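Local atomic coordinates of demethyldecarbamoylnovobiocin O-methyltransferase (Streptomyces caeruleus, PDB entry 2WK1), a protein that transfers a methyl group from S-adenosyl-L-methionine to the 4-hydroxyl of the noviose sugar, the penultimate step in making the antibiotic novobiocin. Residues V111-W116 / W139-F144; M161-R166 / G217-S222; D225-L230 / D253-Y258. All coordinates share one frame; numbering follows the deposited sequence.

Interaction 1 (V111-W116 / W139-F144); sequences VETGVW and WVADSF. With SAH (S-adenosyl-L-homocysteine), chain B.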
loop_
_atom_site.group_PDB
_atom_site.type_symbol
_atom_site.label_atom_id
_atom_site.label_comp_id
_atom_site.label_asym_id
_atom_site.label_seq_id
_atom_site.Cartn_x
_atom_site.Cartn_y
_atom_site.Cartn_z
ATOM N N VAL A 111 -20.863 -6.183 7.025
ATOM C CA VAL A 111 -20.820 -5.149 8.047
ATOM C C VAL A 111 -19.696 -5.359 9.015
ATOM O O VAL A 111 -19.391 -6.501 9.355
ATOM C CB VAL A 111 -22.165 -5.064 8.796
ATOM C CG1 VAL A 111 -22.481 -6.345 9.533
ATOM C CG2 VAL A 111 -22.193 -3.852 9.748
ATOM N N GLU A 112 -19.087 -4.271 9.466
ATOM C CA GLU A 112 -18.237 -4.275 10.632
ATOM C C GLU A 112 -18.794 -3.335 11.667
ATOM O O GLU A 112 -19.135 -2.185 11.354
ATOM C CB GLU A 112 -16.809 -3.852 10.318
ATOM C CG GLU A 112 -15.912 -4.190 11.519
ATOM C CD GLU A 112 -14.444 -3.856 11.344
ATOM O OE1 GLU A 112 -14.185 -2.797 10.763
ATOM O OE2 GLU A 112 -13.564 -4.650 11.807
ATOM N N THR A 113 -18.950 -3.844 12.881
ATOM C CA THR A 113 -19.344 -3.065 14.033
ATOM C C THR A 113 -18.120 -2.766 14.876
ATOM O O THR A 113 -17.644 -3.615 15.613
ATOM C CB THR A 113 -20.472 -3.742 14.851
ATOM O OG1 THR A 113 -20.075 -5.052 15.250
ATOM C CG2 THR A 113 -21.728 -3.847 14.049
ATOM N N GLY A 114 -17.551 -1.580 14.695
ATOM C CA GLY A 114 -16.338 -1.131 15.352
ATOM C C GLY A 114 -15.225 -1.125 14.346
ATOM O O GLY A 114 -14.650 -2.170 14.057
ATOM N N VAL A 115 -14.913 0.059 13.824
ATOM C CA VAL A 115 -14.101 0.170 12.621
ATOM C C VAL A 115 -12.774 0.924 12.775
ATOM O O VAL A 115 -11.923 0.826 11.901
ATOM C CB VAL A 115 -14.919 0.791 11.473
ATOM C CG1 VAL A 115 -16.287 0.095 11.365
ATOM C CG2 VAL A 115 -15.036 2.318 11.597
ATOM N N TRP A 116 -12.623 1.708 13.839
ATOM C CA TRP A 116 -11.404 2.510 14.050
ATOM C C TRP A 116 -11.085 3.319 12.789
ATOM O O TRP A 116 -11.942 4.099 12.354
ATOM C CB TRP A 116 -10.243 1.619 14.521
ATOM C CG TRP A 116 -9.067 2.353 15.034
ATOM C CD1 TRP A 116 -9.077 3.325 15.989
ATOM C CD2 TRP A 116 -7.682 2.098 14.737
ATOM N NE1 TRP A 116 -7.797 3.727 16.278
ATOM C CE2 TRP A 116 -6.916 2.999 15.525
ATOM C CE3 TRP A 116 -7.014 1.238 13.854
ATOM C CZ2 TRP A 116 -5.529 3.024 15.479
ATOM C CZ3 TRP A 116 -5.630 1.260 13.832
ATOM C CH2 TRP A 116 -4.904 2.154 14.628
ATOM N N TRP A 139 -21.324 -1.933 5.172
ATOM C CA TRP A 139 -21.811 -1.075 6.229
ATOM C C TRP A 139 -20.742 -0.861 7.284
ATOM O O TRP A 139 -20.148 -1.807 7.803
ATOM C CB TRP A 139 -23.057 -1.658 6.865
ATOM C CG TRP A 139 -24.225 -1.804 5.934
ATOM C CD1 TRP A 139 -24.490 -2.861 5.127
ATOM C CD2 TRP A 139 -25.266 -0.845 5.699
ATOM N NE1 TRP A 139 -25.639 -2.642 4.415
ATOM C CE2 TRP A 139 -26.137 -1.415 4.745
ATOM C CE3 TRP A 139 -25.560 0.408 6.217
ATOM C CZ2 TRP A 139 -27.276 -0.762 4.294
ATOM C CZ3 TRP A 139 -26.705 1.066 5.750
ATOM C CH2 TRP A 139 -27.532 0.478 4.815
ATOM N N VAL A 140 -20.480 0.408 7.559
ATOM C CA VAL A 140 -19.403 0.868 8.421
ATOM C C VAL A 140 -20.027 1.457 9.672
ATOM O O VAL A 140 -20.509 2.594 9.657
ATOM C CB VAL A 140 -18.517 1.906 7.686
ATOM C CG1 VAL A 140 -17.349 2.349 8.542
ATOM C CG2 VAL A 140 -18.037 1.383 6.333
ATOM N N ALA A 141 -20.112 0.663 10.743
ATOM C CA ALA A 141 -20.841 1.030 11.958
ATOM C C ALA A 141 -19.896 1.375 13.096
ATOM O O ALA A 141 -19.076 0.540 13.509
ATOM C CB ALA A 141 -21.796 -0.075 12.372
ATOM N N ASP A 142 -19.980 2.601 13.608
ATOM C CA ASP A 142 -19.116 3.053 14.674
ATOM C C ASP A 142 -19.710 4.295 15.296
ATOM O O ASP A 142 -20.450 5.037 14.657
ATOM C CB ASP A 142 -17.718 3.404 14.135
ATOM C CG ASP A 142 -16.646 3.315 15.183
ATOM O OD1 ASP A 142 -16.504 4.229 16.019
ATOM O OD2 ASP A 142 -15.954 2.265 15.202
ATOM N N SER A 143 -19.335 4.559 16.540
ATOM C CA SER A 143 -19.631 5.857 17.133
ATOM C C SER A 143 -18.888 7.008 16.462
ATOM O O SER A 143 -19.350 8.142 16.498
ATOM C CB SER A 143 -19.271 5.863 18.607
ATOM O OG SER A 143 -17.863 5.790 18.732
ATOM N N PHE A 144 -17.730 6.711 15.879
ATOM C CA PHE A 144 -16.770 7.679 15.386
ATOM C C PHE A 144 -16.329 8.611 16.500
ATOM O O PHE A 144 -15.841 9.690 16.238
ATOM C CB PHE A 144 -17.301 8.378 14.127
ATOM C CG PHE A 144 -17.611 7.409 13.013
ATOM C CD1 PHE A 144 -16.578 6.841 12.277
ATOM C CD2 PHE A 144 -18.915 7.042 12.715
ATOM C CE1 PHE A 144 -16.830 5.928 11.286
ATOM C CE2 PHE A 144 -19.178 6.149 11.691
ATOM C CZ PHE A 144 -18.134 5.578 10.991
HETATM N N SAH B . -11.990 -3.154 13.448
HETATM C CA SAH B . -11.004 -2.050 13.709
HETATM C CB SAH B . -10.744 -1.924 15.212
HETATM C CG SAH B . -11.966 -1.496 16.013
HETATM S SD SAH B . -11.497 -0.632 17.519
HETATM C C SAH B . -9.770 -2.233 12.870
HETATM O O SAH B . -8.706 -1.702 13.209
HETATM O OXT SAH B . -9.860 -2.830 11.806
HETATM C "C5'" SAH B . -13.070 -0.576 18.397
HETATM C "C4'" SAH B . -14.093 0.361 17.718
HETATM O "O4'" SAH B . -15.401 0.083 18.276
HETATM C "C3'" SAH B . -13.819 1.855 17.892
HETATM O "O3'" SAH B . -13.747 2.541 16.629
HETATM C "C2'" SAH B . -15.014 2.327 18.749
HETATM O "O2'" SAH B . -15.449 3.664 18.497
HETATM C "C1'" SAH B . -16.113 1.319 18.397
HETATM N N9 SAH B . -17.141 1.065 19.409
HETATM C C8 SAH B . -17.001 0.235 20.475
HETATM N N7 SAH B . -18.174 0.113 21.143
HETATM C C5 SAH B . -19.081 0.862 20.469
HETATM C C6 SAH B . -20.493 1.122 20.599
HETATM N N6 SAH B . -21.177 0.593 21.600
HETATM N N1 SAH B . -21.077 1.907 19.687
HETATM C C2 SAH B . -20.399 2.415 18.642
HETATM N N3 SAH B . -19.090 2.230 18.439
HETATM C C4 SAH B . -18.425 1.446 19.314
#

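Interaction 2 (M161-R166 / G217-S222); sequences MALHRR and GDLYES. With SAH (S-adenosyl-L-homocysteine), chain B; SO4 (sulfate ion), chain C; EDO (1,2-ethanediol), chain F.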
loop_
_atom_site.group_PDB
_atom_site.type_symbol
_atom_site.label_atom_id
_atom_site.label_comp_id
_atom_site.label_asym_id
_atom_site.label_seq_id
_atom_site.Cartn_x
_atom_site.Cartn_y
_atom_site.Cartn_z
ATOM N N MET A 161 -12.782 -2.636 32.912
ATOM C CA MET A 161 -11.818 -2.371 31.834
ATOM C C MET A 161 -11.585 -0.880 31.586
ATOM O O MET A 161 -10.487 -0.494 31.185
ATOM C CB MET A 161 -12.265 -3.033 30.521
ATOM C CG MET A 161 -12.162 -4.549 30.531
ATOM S SD MET A 161 -12.428 -5.307 28.917
ATOM C CE MET A 161 -14.038 -4.668 28.403
ATOM N N ALA A 162 -12.616 -0.049 31.772
ATOM C CA ALA A 162 -12.524 1.407 31.544
ATOM C C ALA A 162 -11.890 1.730 30.192
ATOM O O ALA A 162 -11.025 2.607 30.084
ATOM C CB ALA A 162 -11.771 2.123 32.690
ATOM N N LEU A 163 -12.361 1.049 29.144
ATOM C CA LEU A 163 -11.713 1.137 27.835
ATOM C C LEU A 163 -11.929 2.485 27.170
ATOM O O LEU A 163 -11.188 2.827 26.240
ATOM C CB LEU A 163 -12.165 0.003 26.888
ATOM C CG LEU A 163 -11.736 -1.421 27.261
ATOM C CD1 LEU A 163 -12.094 -2.390 26.146
ATOM C CD2 LEU A 163 -10.222 -1.543 27.597
ATOM N N HIS A 164 -12.938 3.248 27.593
ATOM C CA HIS A 164 -13.105 4.609 27.090
ATOM C C HIS A 164 -11.878 5.470 27.366
ATOM O O HIS A 164 -11.668 6.472 26.698
ATOM C CB HIS A 164 -14.347 5.252 27.702
ATOM C CG HIS A 164 -14.295 5.305 29.189
ATOM N ND1 HIS A 164 -14.593 4.211 29.977
ATOM C CD2 HIS A 164 -13.887 6.287 30.028
ATOM C CE1 HIS A 164 -14.411 4.539 31.247
ATOM N NE2 HIS A 164 -13.958 5.779 31.298
ATOM N N ARG A 165 -11.075 5.097 28.360
ATOM C CA ARG A 165 -9.846 5.852 28.614
ATOM C C ARG A 165 -8.866 5.750 27.457
ATOM O O ARG A 165 -7.992 6.611 27.319
ATOM C CB ARG A 165 -9.168 5.404 29.926
ATOM C CG ARG A 165 -9.970 5.807 31.146
ATOM C CD ARG A 165 -9.298 5.351 32.391
ATOM N NE ARG A 165 -9.996 5.791 33.590
ATOM C CZ ARG A 165 -9.459 5.716 34.802
ATOM N NH1 ARG A 165 -8.263 5.174 34.962
ATOM N NH2 ARG A 165 -10.111 6.172 35.847
ATOM N N ARG A 166 -9.031 4.766 26.574
ATOM C CA ARG A 166 -8.155 4.572 25.399
ATOM C C ARG A 166 -8.631 5.388 24.182
ATOM O O ARG A 166 -8.072 5.282 23.088
ATOM C CB ARG A 166 -8.137 3.094 25.021
ATOM C CG ARG A 166 -7.509 2.225 26.104
ATOM C CD ARG A 166 -7.451 0.778 25.705
ATOM N NE ARG A 166 -6.837 -0.070 26.730
ATOM C CZ ARG A 166 -6.424 -1.318 26.531
ATOM N NH1 ARG A 166 -6.569 -1.898 25.346
ATOM N NH2 ARG A 166 -5.890 -2.003 27.540
ATOM N N GLY A 217 -16.200 -4.512 18.730
ATOM C CA GLY A 217 -16.648 -3.419 19.588
ATOM C C GLY A 217 -16.131 -3.418 21.009
ATOM O O GLY A 217 -16.567 -2.597 21.807
ATOM N N ASP A 218 -15.224 -4.344 21.339
ATOM C CA ASP A 218 -14.434 -4.352 22.590
ATOM C C ASP A 218 -15.125 -4.579 23.940
ATOM O O ASP A 218 -14.444 -4.945 24.873
ATOM C CB ASP A 218 -13.580 -3.078 22.687
ATOM C CG ASP A 218 -12.343 -3.119 21.805
ATOM O OD1 ASP A 218 -11.694 -4.191 21.671
ATOM O OD2 ASP A 218 -12.022 -2.065 21.235
ATOM N N LEU A 219 -16.437 -4.377 24.035
ATOM C CA LEU A 219 -17.173 -4.480 25.301
ATOM C C LEU A 219 -18.241 -5.532 25.269
ATOM O O LEU A 219 -18.750 -5.866 24.202
ATOM C CB LEU A 219 -17.901 -3.160 25.586
ATOM C CG LEU A 219 -17.107 -1.880 25.674
ATOM C CD1 LEU A 219 -18.060 -0.693 25.911
ATOM C CD2 LEU A 219 -16.107 -2.036 26.761
ATOM N N TYR A 220 -18.620 -6.022 26.444
ATOM C CA TYR A 220 -19.772 -6.908 26.550
ATOM C C TYR A 220 -20.987 -6.240 25.940
ATOM O O TYR A 220 -21.717 -6.856 25.137
ATOM C CB TYR A 220 -20.046 -7.268 28.010
ATOM C CG TYR A 220 -21.332 -8.020 28.249
ATOM C CD1 TYR A 220 -22.535 -7.348 28.403
ATOM C CD2 TYR A 220 -21.334 -9.400 28.314
ATOM C CE1 TYR A 220 -23.713 -8.041 28.632
ATOM C CE2 TYR A 220 -22.494 -10.106 28.541
ATOM C CZ TYR A 220 -23.686 -9.417 28.691
ATOM O OH TYR A 220 -24.861 -10.110 28.936
ATOM N N GLU A 221 -21.241 -4.988 26.321
ATOM C CA GLU A 221 -22.481 -4.373 25.870
ATOM C C GLU A 221 -22.520 -4.144 24.370
ATOM O O GLU A 221 -23.556 -4.361 23.737
ATOM C CB GLU A 221 -22.806 -3.124 26.665
ATOM C CG GLU A 221 -21.979 -1.911 26.505
ATOM C CD GLU A 221 -22.770 -0.723 27.051
ATOM O OE1 GLU A 221 -22.807 -0.544 28.286
ATOM O OE2 GLU A 221 -23.420 -0.028 26.249
ATOM N N SER A 222 -21.395 -3.735 23.805
ATOM C CA SER A 222 -21.291 -3.530 22.385
ATOM C C SER A 222 -21.530 -4.821 21.638
ATOM O O SER A 222 -22.232 -4.841 20.624
ATOM C CB SER A 222 -19.932 -2.958 22.026
ATOM O OG SER A 222 -19.689 -1.724 22.697
HETATM N N SAH B . -11.990 -3.154 13.448
HETATM C CA SAH B . -11.004 -2.050 13.709
HETATM C CB SAH B . -10.744 -1.924 15.212
HETATM C CG SAH B . -11.966 -1.496 16.013
HETATM S SD SAH B . -11.497 -0.632 17.519
HETATM C C SAH B . -9.770 -2.233 12.870
HETATM O O SAH B . -8.706 -1.702 13.209
HETATM O OXT SAH B . -9.860 -2.830 11.806
HETATM C "C5'" SAH B . -13.070 -0.576 18.397
HETATM C "C4'" SAH B . -14.093 0.361 17.718
HETATM O "O4'" SAH B . -15.401 0.083 18.276
HETATM C "C3'" SAH B . -13.819 1.855 17.892
HETATM O "O3'" SAH B . -13.747 2.541 16.629
HETATM C "C2'" SAH B . -15.014 2.327 18.749
HETATM O "O2'" SAH B . -15.449 3.664 18.497
HETATM C "C1'" SAH B . -16.113 1.319 18.397
HETATM N N9 SAH B . -17.141 1.065 19.409
HETATM C C8 SAH B . -17.001 0.235 20.475
HETATM N N7 SAH B . -18.174 0.113 21.143
HETATM C C5 SAH B . -19.081 0.862 20.469
HETATM C C6 SAH B . -20.493 1.122 20.599
HETATM N N6 SAH B . -21.177 0.593 21.600
HETATM N N1 SAH B . -21.077 1.907 19.687
HETATM C C2 SAH B . -20.399 2.415 18.642
HETATM N N3 SAH B . -19.090 2.230 18.439
HETATM C C4 SAH B . -18.425 1.446 19.314
HETATM S S SO4 C . -13.344 7.497 34.543
HETATM O O1 SO4 C . -12.466 7.690 35.714
HETATM O O2 SO4 C . -14.342 6.478 34.868
HETATM O O3 SO4 C . -12.484 7.065 33.439
HETATM O O4 SO4 C . -13.997 8.774 34.205
HETATM C C1 EDO F . -17.020 -8.338 19.358
HETATM O O1 EDO F . -17.653 -7.010 19.474
HETATM C C2 EDO F . -15.822 -8.600 20.292
HETATM O O2 EDO F . -14.580 -8.466 19.559
#

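Interaction 3 (D225-L230 / D253-Y258); sequences DTLTNL and DAVDEY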
loop_
_atom_site.group_PDB
_atom_site.type_symbol
_atom_site.label_atom_id
_atom_site.label_comp_id
_atom_site.label_asym_id
_atom_site.label_seq_id
_atom_site.Cartn_x
_atom_site.Cartn_y
_atom_site.Cartn_z
ATOM N N ASP A 225 -25.231 -6.000 21.999
ATOM C CA ASP A 225 -26.128 -5.187 21.152
ATOM C C ASP A 225 -25.950 -5.491 19.656
ATOM O O ASP A 225 -26.904 -5.476 18.873
ATOM C CB ASP A 225 -25.922 -3.707 21.423
ATOM C CG ASP A 225 -26.422 -3.291 22.818
ATOM O OD1 ASP A 225 -27.179 -4.065 23.457
ATOM O OD2 ASP A 225 -26.026 -2.199 23.259
ATOM N N THR A 226 -24.737 -5.851 19.263
ATOM C CA THR A 226 -24.502 -6.236 17.896
ATOM C C THR A 226 -25.181 -7.558 17.579
ATOM O O THR A 226 -25.896 -7.688 16.577
ATOM C CB THR A 226 -23.002 -6.326 17.602
ATOM O OG1 THR A 226 -22.390 -5.028 17.746
ATOM C CG2 THR A 226 -22.783 -6.818 16.199
ATOM N N LEU A 227 -24.935 -8.573 18.412
ATOM C CA LEU A 227 -25.544 -9.867 18.139
ATOM C C LEU A 227 -27.084 -9.803 18.165
ATOM O O LEU A 227 -27.763 -10.369 17.311
ATOM C CB LEU A 227 -25.064 -10.937 19.107
ATOM C CG LEU A 227 -23.627 -11.396 18.886
ATOM C CD1 LEU A 227 -23.118 -12.126 20.150
ATOM C CD2 LEU A 227 -23.551 -12.264 17.638
ATOM N N THR A 228 -27.635 -9.157 19.181
ATOM C CA THR A 228 -29.082 -9.175 19.324
ATOM C C THR A 228 -29.763 -8.537 18.108
ATOM O O THR A 228 -30.785 -9.023 17.633
ATOM C CB THR A 228 -29.565 -8.519 20.618
ATOM O OG1 THR A 228 -29.144 -7.186 20.707
ATOM C CG2 THR A 228 -29.114 -9.262 21.797
ATOM N N ASN A 229 -29.197 -7.456 17.605
ATOM C CA ASN A 229 -29.815 -6.725 16.496
ATOM C C ASN A 229 -29.448 -7.253 15.121
ATOM O O ASN A 229 -30.255 -7.147 14.204
ATOM C CB ASN A 229 -29.438 -5.253 16.603
ATOM C CG ASN A 229 -30.161 -4.585 17.749
ATOM O OD1 ASN A 229 -31.398 -4.462 17.717
ATOM N ND2 ASN A 229 -29.421 -4.152 18.765
ATOM N N LEU A 230 -28.228 -7.793 14.955
ATOM C CA LEU A 230 -27.765 -8.168 13.628
ATOM C C LEU A 230 -27.659 -9.651 13.350
ATOM O O LEU A 230 -27.762 -10.050 12.187
ATOM C CB LEU A 230 -26.437 -7.493 13.282
ATOM C CG LEU A 230 -26.412 -5.953 13.314
ATOM C CD1 LEU A 230 -25.075 -5.420 12.872
ATOM C CD2 LEU A 230 -27.531 -5.330 12.466
ATOM N N ASP A 253 -17.833 -13.513 27.326
ATOM C CA ASP A 253 -19.108 -13.662 28.027
ATOM C C ASP A 253 -20.321 -13.388 27.118
ATOM O O ASP A 253 -21.275 -14.152 27.101
ATOM C CB ASP A 253 -19.221 -12.690 29.207
ATOM C CG ASP A 253 -18.334 -13.017 30.399
ATOM O OD1 ASP A 253 -17.750 -14.095 30.485
ATOM O OD2 ASP A 253 -18.211 -12.131 31.279
ATOM N N ALA A 254 -20.288 -12.284 26.374
ATOM C CA ALA A 254 -21.410 -11.917 25.527
ATOM C C ALA A 254 -21.648 -12.938 24.406
ATOM O O ALA A 254 -22.788 -13.335 24.142
ATOM C CB ALA A 254 -21.210 -10.511 24.943
ATOM N N VAL A 255 -20.575 -13.363 23.739
ATOM C CA VAL A 255 -20.715 -14.325 22.646
ATOM C C VAL A 255 -21.227 -15.653 23.158
ATOM O O VAL A 255 -22.170 -16.260 22.588
ATOM C CB VAL A 255 -19.361 -14.488 21.893
ATOM C CG1 VAL A 255 -19.397 -15.680 20.928
ATOM C CG2 VAL A 255 -18.995 -13.179 21.194
ATOM N N ASP A 256 -20.650 -16.109 24.273
ATOM C CA ASP A 256 -21.080 -17.405 24.793
ATOM C C ASP A 256 -22.510 -17.360 25.304
ATOM O O ASP A 256 -23.280 -18.302 25.099
ATOM C CB ASP A 256 -20.146 -17.878 25.907
ATOM C CG ASP A 256 -18.773 -18.309 25.409
ATOM O OD1 ASP A 256 -18.527 -18.385 24.183
ATOM O OD2 ASP A 256 -17.919 -18.605 26.278
ATOM N N GLU A 257 -22.881 -16.264 25.954
ATOM C CA GLU A 257 -24.250 -16.159 26.448
ATOM C C GLU A 257 -25.277 -16.096 25.328
ATOM O O GLU A 257 -26.321 -16.735 25.391
ATOM C CB GLU A 257 -24.417 -14.613 27.355
ATOM C CG GLU A 257 -25.778 -14.488 27.954
ATOM C CD GLU A 257 -25.841 -13.211 28.517
ATOM O OE1 GLU A 257 -24.953 -12.523 28.681
ATOM O OE2 GLU A 257 -27.049 -12.773 28.845
ATOM N N TYR A 258 -24.972 -15.343 24.286
ATOM C CA TYR A 258 -25.891 -15.246 23.166
ATOM C C TYR A 258 -26.059 -16.595 22.475
ATOM O O TYR A 258 -27.183 -17.033 22.190
ATOM C CB TYR A 258 -25.398 -14.201 22.149
ATOM C CG TYR A 258 -26.400 -13.934 21.047
ATOM C CD1 TYR A 258 -27.444 -13.038 21.230
ATOM C CD2 TYR A 258 -26.355 -14.632 19.842
ATOM C CE1 TYR A 258 -28.376 -12.834 20.237
ATOM C CE2 TYR A 258 -27.292 -14.421 18.838
ATOM C CZ TYR A 258 -28.312 -13.539 19.055
ATOM O OH TYR A 258 -29.253 -13.327 18.079
HETATM O O HOH W 1 -31.280 -11.653 18.511
#

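Interaction 1 (V111-W116 / W139-F144)
Phe144 and Val115 meet beside the carboxylate of Asp142. The Phe144 ring carries CB of Asp142 over the centre of one face, 3.7 Å above its plane. CG2 of Val115 comes to the ring obliquely at CE1. The carboxylate of Asp142 is the second flat group, and each of its oxygens takes two hydrogen bonds. Asp142 OD2 takes the backbone N-H of Val115 on its anti lone pair, at 2.8 Å and nearly straight (173°). Asp142 OD2 also accepts from ribose O3' of S-adenosyl-L-homocysteine at 2.6 Å. Asp142 OD1 accepts from ribose O2' at 2.8 Å. Its anti lone pair receives N-H of Phe144, which makes an Asx turn. These four bonds should fix the rotation of the carboxylate. CG of Asp142 lies anti to the backbone N (chi1 -156°), which aims the group at the turn 114-116.

Behind this site the strands run parallel, 8° apart. Ladder bonds join Glu112 N to Trp139 O, Ala141 N to Glu112 O, and Gly114 N to Ala141 O. CG1 of Val115 lies 3.8 Å from CG1 of Val140. On the other face of the sheet, CG2 of Val111 lies 3.7 Å from CB of Trp139. The extended Glu112 brings OE2 to the ligand amino N and also forms a salt bridge with Arg214. Gly114 has positive phi, and its O accepts from the same amino N. A glycine turn after one strand and a ribose-binding acid ending the next are the hallmark of the Rossmann-like cofactor site of class I methyltransferases.

Interaction 2 (M161-R166 / G217-S222)
Met161 and Leu163 close on Leu219 and Asp218 in a small apolar patch. In this tight part, CE of Met161 lies 3.7 Å from CD2 of Leu219 and 3.6 Å from O of Asp218. The Met161 chain bends at its last torsion (chi3 -55°), and this swings the methyl group round to Leu219. CD1 of Leu163 touches CB of Asp218 at 3.8 Å. CD1 of Leu163 also lies 4.1 Å from CD2 of Leu219, a looser approach. No hydrogen bond spans the contact.

The solvent side of segment 161-166, with exposed Arg165, takes no part in the packing. There His164 NE2 and Arg165 NE both donate to O3 of a sulfate, and Arg165 NH2 donates to its O1. The sulfate lies at the edge of both flat groups and probably comes from the crystallisation liquor.

Segment 217-222 faces the cofactor product on its other flank. Ser222 OG donates to adenine N7 at 2.8 Å, and OD2 of Asp218 lies 3.4 Å from ligand C5'. The contact thus packs a surface loop against the wall of the S-adenosyl-L-methionine pocket, next to the predicted magnesium ligands Asp216 and Asp244.

Interaction 3 (D225-L230 / D253-Y258)
Leu227 sits on one face of the Tyr258 ring. CB of Leu227 lies over the ring centre, 3.7 Å from the centroid and 9° off the normal, a clear CH-pi contact. CG of Tyr258 is anti to the backbone N (chi1 -173°). This extends the ring from helix 249-261 across to helix 220-230. The ring presents a face, not a rim, to Leu227. CD1 of Leu227 is directed back along the tyrosine side chain and meets CB of Tyr258 at 3.7 Å. The same CD1 of Leu227 approaches CA of Val255 at 4.1 Å and, more loosely, CG2 of that valine. Leu227 therefore covers the tyrosine from ring to base.

Thr228 flanks the ring near CE1. CG2 of Thr228 is 4.0 Å from CE1 of Tyr258, and the threonine CA lies oblique to the ring. OG1 of Thr228 turns back to its own helix and bonds to O of Trp224. The methyl branch is thereby left to meet the tyrosine. A water in the plane of the ring, at its edge, joins the two helices. It donates to O of Thr228 at 2.8 Å and is hydrogen-bonded to OH of Tyr258 at 2.7 Å.

The axes of the two short segments come within 10.3 Å, at 33°. The Tyr258 ring also meets that of Phe262, one turn further on. Leu227 touches Met215 of strand 210-215 as well, and Thr226 and Leu230 rest on Leu213 of that strand. Helix 220-230 thus packs on strand 210-215 and lies beside helix 249-261.

From the N terminus, interaction 1 comes first. It closes the beta-alpha-beta unit of strand 109-113, helix 119-130 and strand 138-142. Interaction 2 opens later and spans 50 residues, which include strands 191-195 and 210-215. Interaction 3 follows, closing the excursion from helix 220-230 through strand 238-242 to helix 249-261. The three are in series; none nests in or crosses another. Interactions 1 and 2 do not touch, but both meet S-adenosyl-L-homocysteine. Helix 220-230 serves interactions 2 and 3, where Tyr220 packs on Ala254. Thr113 packs on Thr226, so interaction 1 in the sheet abuts the helix layer of interaction 3.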